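Local atomic coordinates of putative metal binding protein RUMGNA_00854 (Ruminococcus gnavus, PDB entry 3U7Z), a protein that binds calcium ions through a probably ubiquitin-like domain, its wider biological role being unknown. Residues K7-T12 against F25-K30; Q67-T72 against L95-G100. One frame throughout, in Å; residues are numbered along the deposited sequence.

Contact 1. Residues K7-T12 against F25-K30; sequences KHITVT and FDTDAK
The imidazole of His8 is met at its ring edge by the carboxylate of Asp26: ND1 donates to Asp26 OD1 over 2.7 Å, with the oxygen close to the ring plane. The carboxylate is turned 66° from that plane and receives the proton on its anti side, somewhat out of its own plane. On the other side of the sheet the Phe25 ring is approached obliquely by Val11, whose CG2 lies 3.7 Å from Phe25 CE2, while Ile9 CG1 rests 4.0 Å from Phe25 CB. With Phe25 CG anti to its carbonyl carbon (chi1 -64°), the ring is carried beside Val11, and Val35 of helix 32-38 packs against it.

Between these faces the strands run antiparallel. Ile9 and Phe25 exchange two nearly straight backbone bonds, Lys7 and Thr27 another two, Lys7 N reaching Thr27 O at 2.7 Å. At the end of the second strand, Thr27 OG1 accepts from Ala29 N at 2.9 Å, an ST turn next to which Ala29 O faces the end of the Lys7 side chain. Extended as far as CE and bent at chi4 (82°), that chain sets NZ 3.0 Å from Ala29 O, above the carbonyl plane instead of on a lone pair. A methionine in place of Lys7 would probably leave Ala29 O without this ammonium donor and the turn less firmly tied to the first strand.

His8 N also donates to Asp89, a residue seen to bind calcium in this protein. Asp26 would probably favour a proton on ND1 and fix the turn of the ring, while a bound calcium ion, about 4 Å from the nearest His8 side-chain atom, would tend to oppose a second positive charge.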
ATOM      1  N   LYS A   7     -15.445   6.733  -3.905  1.00 18.39           N
ATOM      2  CA  LYS A   7     -15.013   6.635  -2.518  1.00 14.76           C
ATOM      3  C   LYS A   7     -13.829   7.590  -2.367  1.00 13.98           C
ATOM      4  O   LYS A   7     -13.030   7.728  -3.295  1.00 18.50           O
ATOM      5  CB  LYS A   7     -14.563   5.214  -2.260  1.00 15.99           C
ATOM      6  CG  LYS A   7     -15.695   4.198  -2.436  1.00 20.45           C
ATOM      7  CD  LYS A   7     -15.164   2.806  -2.293  1.00 26.04           C
ATOM      8  CE  LYS A   7     -16.057   1.751  -2.946  1.00 31.28           C
ATOM      9  NZ  LYS A   7     -15.779   1.700  -4.418  1.00 34.05           N
ATOM     10  N   HIS A   8     -13.727   8.194  -1.202  1.00 11.41           N
ATOM     11  CA  HIS A   8     -12.645   9.130  -0.906  1.00 11.65           C
ATOM     12  C   HIS A   8     -11.791   8.481   0.155  1.00 12.31           C
ATOM     13  O   HIS A   8     -12.243   8.249   1.268  1.00 14.20           O
ATOM     14  CB  HIS A   8     -13.274  10.441  -0.401  1.00 14.02           C
ATOM     15  CG  HIS A   8     -14.344  10.958  -1.305  1.00 15.99           C
ATOM     16  ND1 HIS A   8     -14.078  11.417  -2.569  1.00 21.79           N
ATOM     17  CD2 HIS A   8     -15.693  10.937  -1.188  1.00 19.89           C
ATOM     18  CE1 HIS A   8     -15.220  11.722  -3.177  1.00 18.53           C
ATOM     19  NE2 HIS A   8     -16.212  11.430  -2.361  1.00 22.19           N
ATOM     20  N   ILE A   9     -10.552   8.220  -0.229  1.00 11.93           N
ATOM     21  CA  ILE A   9      -9.623   7.560   0.676  1.00 12.63           C
ATOM     22  C   ILE A   9      -8.280   8.262   0.732  1.00 11.79           C
ATOM     23  O   ILE A   9      -7.947   9.104  -0.101  1.00 14.96           O
ATOM     24  CB  ILE A   9      -9.428   6.080   0.334  1.00 13.39           C
ATOM     25  CG1 ILE A   9      -8.627   5.890  -0.923  1.00 14.95           C
ATOM     26  CG2 ILE A   9     -10.773   5.403   0.154  1.00 14.53           C
ATOM     27  CD1 ILE A   9      -8.132   4.501  -1.106  1.00 18.70           C
ATOM     28  N   THR A  10      -7.520   7.908   1.751  1.00 10.17           N
ATOM     29  CA  THR A  10      -6.130   8.375   1.829  1.00  9.60           C
ATOM     30  C   THR A  10      -5.193   7.198   1.971  1.00  9.53           C
ATOM     31  O   THR A  10      -5.573   6.168   2.508  1.00 10.22           O
ATOM     32  CB  THR A  10      -5.889   9.325   3.000  1.00 13.18           C
ATOM     33  OG1 THR A  10      -6.148   8.715   4.233  1.00 16.91           O
ATOM     34  CG2 THR A  10      -6.826  10.481   2.934  1.00 17.31           C
ATOM     35  N   VAL A  11      -4.021   7.325   1.356  1.00  8.34           N
ATOM     36  CA  VAL A  11      -2.944   6.361   1.481  1.00  8.28           C
ATOM     37  C   VAL A  11      -1.741   7.153   1.943  1.00  8.53           C
ATOM     38  O   VAL A  11      -1.306   8.080   1.260  1.00  9.99           O
ATOM     39  CB  VAL A  11      -2.653   5.684   0.170  1.00 10.35           C
ATOM     40  CG1 VAL A  11      -1.477   4.706   0.331  1.00 11.76           C
ATOM     41  CG2 VAL A  11      -3.911   4.982  -0.363  1.00 12.18           C
ATOM     42  N   THR A  12      -1.186   6.785   3.094  1.00  7.70           N
ATOM     43  CA  THR A  12       0.017   7.417   3.605  1.00  8.10           C
ATOM     44  C   THR A  12       1.175   6.452   3.483  1.00  7.79           C
ATOM     45  O   THR A  12       1.054   5.290   3.854  1.00  8.85           O
ATOM     46  CB  THR A  12      -0.155   7.841   5.057  1.00 10.43           C
ATOM     47  OG1 THR A  12      -1.264   8.744   5.168  1.00 11.70           O
ATOM     48  CG2 THR A  12       1.073   8.525   5.597  1.00 12.74           C
ATOM     49  N   PHE A  25      -7.103   9.827  -2.749  1.00 13.73           N
ATOM     50  CA  PHE A  25      -7.739   9.319  -3.942  1.00 15.06           C
ATOM     51  C   PHE A  25      -9.259   9.440  -3.880  1.00 15.23           C
ATOM     52  O   PHE A  25      -9.890   9.192  -2.869  1.00 17.02           O
ATOM     53  CB  PHE A  25      -7.386   7.865  -4.115  1.00 14.56           C
ATOM     54  CG  PHE A  25      -5.941   7.621  -4.335  1.00 14.09           C
ATOM     55  CD1 PHE A  25      -5.409   7.614  -5.620  1.00 17.22           C
ATOM     56  CD2 PHE A  25      -5.103   7.303  -3.276  1.00 16.90           C
ATOM     57  CE1 PHE A  25      -4.040   7.365  -5.835  1.00 18.12           C
ATOM     58  CE2 PHE A  25      -3.724   7.033  -3.491  1.00 16.60           C
ATOM     59  CZ  PHE A  25      -3.211   7.065  -4.739  1.00 19.92           C
ATOM     60  N   ASP A  26      -9.828   9.843  -5.005  1.00 17.32           N
ATOM     61  CA  ASP A  26     -11.259   9.800  -5.201  1.00 18.90           C
ATOM     62  C   ASP A  26     -11.481   8.729  -6.274  1.00 20.32           C
ATOM     63  O   ASP A  26     -11.135   8.922  -7.418  1.00 24.95           O
ATOM     64  CB  ASP A  26     -11.747  11.191  -5.630  1.00 19.43           C
ATOM     65  CG  ASP A  26     -11.297  12.306  -4.653  1.00 22.73           C
ATOM     66  OD1 ASP A  26     -11.752  12.320  -3.496  1.00 25.50           O
ATOM     67  OD2 ASP A  26     -10.451  13.146  -5.039  1.00 26.50           O
ATOM     68  N   THR A  27     -12.048   7.591  -5.896  1.00 19.96           N
ATOM     69  CA  THR A  27     -11.918   6.374  -6.704  1.00 20.99           C
ATOM     70  C   THR A  27     -13.197   5.562  -6.696  1.00 21.43           C
ATOM     71  O   THR A  27     -13.874   5.523  -5.711  1.00 20.50           O
ATOM     72  CB  THR A  27     -10.704   5.510  -6.189  1.00 20.84           C
ATOM     73  OG1 THR A  27     -10.625   4.294  -6.923  1.00 25.23           O
ATOM     74  CG2 THR A  27     -10.862   5.165  -4.695  1.00 22.35           C
ATOM     75  N   ASP A  28     -13.473   4.880  -7.808  1.00 25.44           N
ATOM     76  CA  ASP A  28     -14.564   3.886  -7.881  1.00 29.47           C
ATOM     77  C   ASP A  28     -14.016   2.465  -7.837  1.00 28.44           C
ATOM     78  O   ASP A  28     -14.754   1.493  -8.051  1.00 29.72           O
ATOM     79  CB  ASP A  28     -15.463   4.097  -9.119  1.00 31.45           C
ATOM     80  CG  ASP A  28     -14.713   4.704 -10.302  1.00 37.86           C
ATOM     81  OD1 ASP A  28     -13.702   4.096 -10.723  1.00 42.86           O
ATOM     82  OD2 ASP A  28     -15.100   5.809 -10.772  1.00 43.41           O
ATOM     83  N   ALA A  29     -12.728   2.350  -7.524  1.00 28.26           N
ATOM     84  CA  ALA A  29     -12.062   1.062  -7.376  1.00 27.34           C
ATOM     85  C   ALA A  29     -12.659   0.214  -6.268  1.00 26.58           C
ATOM     86  O   ALA A  29     -13.109   0.700  -5.204  1.00 25.64           O
ATOM     87  CB  ALA A  29     -10.584   1.269  -7.102  1.00 29.11           C
ATOM     88  N   LYS A  30     -12.663  -1.084  -6.534  1.00 25.64           N
ATOM     89  CA  LYS A  30     -13.125  -2.033  -5.594  1.00 24.68           C
ATOM     90  C   LYS A  30     -11.982  -2.365  -4.669  1.00 22.66           C
ATOM     91  O   LYS A  30     -12.244  -2.589  -3.522  1.00 20.02           O
ATOM     92  CB  LYS A  30     -13.636  -3.303  -6.318  1.00 28.22           C
ATOM     93  CG  LYS A  30     -14.040  -4.493  -5.419  1.00 32.97           C
ATOM     94  CD  LYS A  30     -15.282  -4.290  -4.570  1.00 39.22           C
ATOM     95  CE  LYS A  30     -15.720  -5.605  -3.909  1.00 43.10           C
ATOM     96  NZ  LYS A  30     -16.480  -5.368  -2.649  1.00 46.05           N
TER

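Contact 2. Residues Q67-T72 against L95-G100; sequences QWWCIT and LTLKEG
Leu95 lies beside Ile71, both side chains pointing the same way, with Leu95 CD2 3.6 Å from Ile71 CG1; Leu36 of helix 32-38 also touches Leu95. Thr96 exchanges two backbone bonds with Cys70 and shares a water with it: this water donates to Cys70 O and to Thr72 OG1, and lies 2.8 Å from Thr96 OG1, so Cys70 O takes both a backbone N-H and a water.

Leu97 reaches over the indole of Trp69. Its CG is anti to the backbone N (chi1 -167°), and CD1 sits over one face, 3.9 Å from the centroid of the five-membered ring, a CH-pi contact. Leu95 O lies at the ring edge of Trp69, 3.6 Å from CZ3.

Lys98 pairs with Trp68 through two backbone bonds, and its aliphatic chain lies across the second indole: Lys98 CB is 4.0 Å from the centroid of the Trp68 five-membered ring, and CD lies over the same face at the rim, 3.7 Å from Trp68 CZ2. In the conformer described, one of two for Glu99, its side chain runs alongside Gln67 and accepts from it, Gln67 NE2 to Glu99 OE2 being 2.8 Å, with the amide and carboxylate planes 43° apart. Gly100, whose positive phi suits a glycine, turns its carbonyl to the edge of the Trp68 ring, where NE1 donates to Gly100 O at 2.8 Å, almost in the ring plane.

Trp69, Ile71, Leu95 and Leu97 share one face, Trp68, Cys70, Thr96 and Lys98 the other. An antiparallel pair inside a mixed sheet, with helix 32-38 against part of the first face, is consistent with the beta-grasp fold of ubiquitin-like domains.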
ATOM      1  N   GLN A  67      13.830  -6.113   4.529  1.00 13.36           N
ATOM      2  CA  GLN A  67      12.860  -5.027   4.467  1.00 13.31           C
ATOM      3  C   GLN A  67      11.677  -5.434   3.616  1.00 10.87           C
ATOM      4  O   GLN A  67      11.826  -6.199   2.662  1.00 11.59           O
ATOM      5  CB  GLN A  67      13.481  -3.798   3.863  1.00 13.54           C
ATOM      6  CG  GLN A  67      14.592  -3.231   4.647  1.00 16.11           C
ATOM      7  CD  GLN A  67      15.253  -2.044   4.005  1.00 18.10           C
ATOM      8  OE1 GLN A  67      14.967  -1.660   2.872  1.00 17.47           O
ATOM      9  NE2 GLN A  67      16.197  -1.467   4.742  1.00 22.51           N
ATOM     10  N   TRP A  68      10.512  -4.904   3.979  1.00  9.93           N
ATOM     11  CA  TRP A  68       9.297  -5.226   3.285  1.00  8.85           C
ATOM     12  C   TRP A  68       8.267  -4.150   3.539  1.00  7.34           C
ATOM     13  O   TRP A  68       8.237  -3.485   4.570  1.00  9.49           O
ATOM     14  CB  TRP A  68       8.749  -6.595   3.722  1.00  9.93           C
ATOM     15  CG  TRP A  68       8.554  -6.771   5.199  1.00  8.57           C
ATOM     16  CD1 TRP A  68       9.550  -6.993   6.113  1.00 11.04           C
ATOM     17  CD2 TRP A  68       7.351  -6.894   5.906  1.00  7.81           C
ATOM     18  NE1 TRP A  68       9.040  -7.166   7.344  1.00 10.96           N
ATOM     19  CE2 TRP A  68       7.679  -7.127   7.262  1.00  9.37           C
ATOM     20  CE3 TRP A  68       6.013  -6.744   5.561  1.00 10.64           C
ATOM     21  CZ2 TRP A  68       6.722  -7.226   8.233  1.00  9.99           C
ATOM     22  CZ3 TRP A  68       5.075  -6.922   6.538  1.00 12.48           C
ATOM     23  CH2 TRP A  68       5.433  -7.155   7.857  1.00 11.81           C
ATOM     24  N   TRP A  69       7.392  -3.955   2.558  1.00  8.46           N
ATOM     25  CA  TRP A  69       6.267  -3.018   2.647  1.00  6.59           C
ATOM     26  C   TRP A  69       5.083  -3.693   3.290  1.00  7.98           C
ATOM     27  O   TRP A  69       4.676  -4.801   2.932  1.00  9.53           O
ATOM     28  CB  TRP A  69       5.884  -2.496   1.270  1.00  7.02           C
ATOM     29  CG  TRP A  69       6.895  -1.543   0.746  1.00  7.67           C
ATOM     30  CD1 TRP A  69       7.872  -1.788  -0.240  1.00  8.31           C
ATOM     31  CD2 TRP A  69       7.070  -0.183   1.139  1.00  6.53           C
ATOM     32  NE1 TRP A  69       8.616  -0.664  -0.418  1.00  9.35           N
ATOM     33  CE2 TRP A  69       8.164   0.323   0.411  1.00  7.01           C
ATOM     34  CE3 TRP A  69       6.393   0.650   2.013  1.00  7.32           C
ATOM     35  CZ2 TRP A  69       8.564   1.651   0.531  1.00  8.78           C
ATOM     36  CZ3 TRP A  69       6.810   1.947   2.170  1.00  7.92           C
ATOM     37  CH2 TRP A  69       7.894   2.431   1.417  1.00  7.84           C
ATOM     38  N   CYS A  70       4.511  -2.997   4.272  1.00  8.89           N
ATOM     39  CA  CYS A  70       3.386  -3.480   5.042  1.00  9.50           C
ATOM     40  C   CYS A  70       2.172  -2.605   4.874  1.00  9.26           C
ATOM     41  O   CYS A  70       2.276  -1.400   4.976  1.00 10.07           O
ATOM     42  CB  CYS A  70       3.806  -3.485   6.520  1.00 12.10           C
ATOM     43  SG  CYS A  70       2.384  -3.844   7.572  1.00 16.89           S
ATOM     44  N   ILE A  71       1.030  -3.216   4.648  1.00  9.50           N
ATOM     45  CA  ILE A  71      -0.231  -2.486   4.493  1.00  8.75           C
ATOM     46  C   ILE A  71      -0.971  -2.484   5.825  1.00  9.55           C
ATOM     47  O   ILE A  71      -1.193  -3.543   6.406  1.00  9.51           O
ATOM     48  CB  ILE A  71      -1.200  -3.128   3.479  1.00 11.14           C
ATOM     49  CG1 ILE A  71      -0.534  -3.324   2.112  1.00 12.84           C
ATOM     50  CG2 ILE A  71      -2.499  -2.279   3.288  1.00 12.59           C
ATOM     51  CD1 ILE A  71      -1.260  -4.221   1.109  1.00 14.57           C
ATOM     52  N   THR A  72      -1.410  -1.306   6.287  1.00  8.55           N
ATOM     53  CA  THR A  72      -2.302  -1.202   7.446  1.00  8.56           C
ATOM     54  C   THR A  72      -3.453  -0.295   7.070  1.00  8.62           C
ATOM     55  O   THR A  72      -3.419   0.388   6.051  1.00  9.04           O
ATOM     56  CB  THR A  72      -1.591  -0.734   8.711  1.00  9.93           C
ATOM     57  OG1 THR A  72      -0.882   0.462   8.437  1.00 11.78           O
ATOM     58  CG2 THR A  72      -0.657  -1.773   9.204  1.00 13.02           C
ATOM     59  N   LEU A  95       1.115   2.461   3.972  1.00  7.72           N
ATOM     60  CA  LEU A  95       2.148   1.537   3.434  1.00  8.05           C
ATOM     61  C   LEU A  95       3.439   1.921   4.163  1.00  7.46           C
ATOM     62  O   LEU A  95       3.936   3.033   4.025  1.00  7.30           O
ATOM     63  CB  LEU A  95       2.329   1.681   1.927  1.00  9.29           C
ATOM     64  CG  LEU A  95       1.087   1.357   1.139  1.00 14.32           C
ATOM     65  CD1 LEU A  95       1.178   1.800  -0.299  1.00 17.02           C
ATOM     66  CD2 LEU A  95       0.735  -0.055   1.207  1.00 19.84           C
ATOM     67  N   THR A  96       3.975   1.009   4.975  1.00  8.06           N
ATOM     68  CA  THR A  96       5.113   1.280   5.817  1.00  8.20           C
ATOM     69  C   THR A  96       6.236   0.359   5.479  1.00  7.64           C
ATOM     70  O   THR A  96       6.051  -0.823   5.353  1.00  8.81           O
ATOM     71  CB  THR A  96       4.771   1.069   7.303  1.00 10.11           C
ATOM     72  OG1 THR A  96       3.656   1.887   7.601  1.00 12.69           O
ATOM     73  CG2 THR A  96       5.913   1.449   8.225  1.00 12.06           C
ATOM     74  N   LEU A  97       7.418   0.937   5.370  1.00  8.91           N
ATOM     75  CA  LEU A  97       8.626   0.136   5.178  1.00  8.92           C
ATOM     76  C   LEU A  97       9.056  -0.444   6.511  1.00  8.99           C
ATOM     77  O   LEU A  97       9.476   0.292   7.377  1.00 12.32           O
ATOM     78  CB  LEU A  97       9.734   0.908   4.494  1.00  9.69           C
ATOM     79  CG  LEU A  97      10.912   0.084   3.981  1.00 12.02           C
ATOM     80  CD1 LEU A  97      10.567  -0.985   3.003  1.00 13.21           C
ATOM     81  CD2 LEU A  97      11.981   1.005   3.427  1.00 16.84           C
ATOM     82  N   LYS A  98       9.000  -1.785   6.625  1.00 10.61           N
ATOM     83  CA  LYS A  98       9.348  -2.485   7.828  1.00 10.26           C
ATOM     84  C   LYS A  98      10.640  -3.249   7.587  1.00 10.95           C
ATOM     85  O   LYS A  98      11.047  -3.498   6.477  1.00 12.02           O
ATOM     86  CB  LYS A  98       8.219  -3.417   8.263  1.00 11.56           C
ATOM     87  CG  LYS A  98       6.973  -2.734   8.736  1.00 12.14           C
ATOM     88  CD  LYS A  98       5.917  -3.732   9.295  1.00 13.38           C
ATOM     89  CE  LYS A  98       4.652  -2.999   9.744  1.00 16.15           C
ATOM     90  NZ  LYS A  98       3.453  -3.884   9.912  1.00 18.92           N
ATOM     91  N   GLU A  99      11.263  -3.668   8.686  1.00 13.23           N
ATOM     92  CA  GLU A  99      12.494  -4.442   8.657  0.50 15.03           C
ATOM     93  C   GLU A  99      12.361  -5.602   9.645  1.00 14.35           C
ATOM     94  O   GLU A  99      12.041  -5.402  10.807  1.00 17.69           O
ATOM     95  CB  GLU A  99      13.721  -3.594   9.024  0.50 18.90           C
ATOM     96  CG  GLU A  99      13.774  -2.234   8.395  0.50 24.88           C
ATOM     97  CD  GLU A  99      15.146  -1.618   8.522  0.50 31.05           C
ATOM     98  OE1 GLU A  99      15.515  -1.225   9.654  0.50 34.41           O
ATOM     99  OE2 GLU A  99      15.850  -1.551   7.492  0.50 33.35           O
ATOM    100  N   GLY A 100      12.565  -6.806   9.161  1.00 12.42           N
ATOM    101  CA  GLY A 100      12.506  -8.010  10.005  1.00 12.43           C
ATOM    102  C   GLY A 100      11.115  -8.426  10.397  1.00 11.48           C
ATOM    103  O   GLY A 100      10.151  -7.976   9.832  1.00 13.20           O
TER
HETATM  104  O   HOH W   1       1.548   0.150   7.207  1.00 13.04           O

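In the fold
From the N terminus, strand 7-14 turns back into strand 20-27, and contact 1 closes this hairpin before helix 32-38 begins. The chain then passes through the helix and the small sheet of strands 42-45, 52-56 and 59-60 before strand 67-73 opens contact 2, which closes when strand 92-99 returns near the C terminus. The two loops follow in series, neither nesting nor crossing. They meet in the mixed sheet, where strands 7-14 and 92-99 run parallel as neighbours: Thr12 O and Leu95 N are 2.8 Å apart, a probable hydrogen bond, and Val11 packs on Leu95. This seam joins the N-terminal hairpin to the strand pair 67-73 and 92-99.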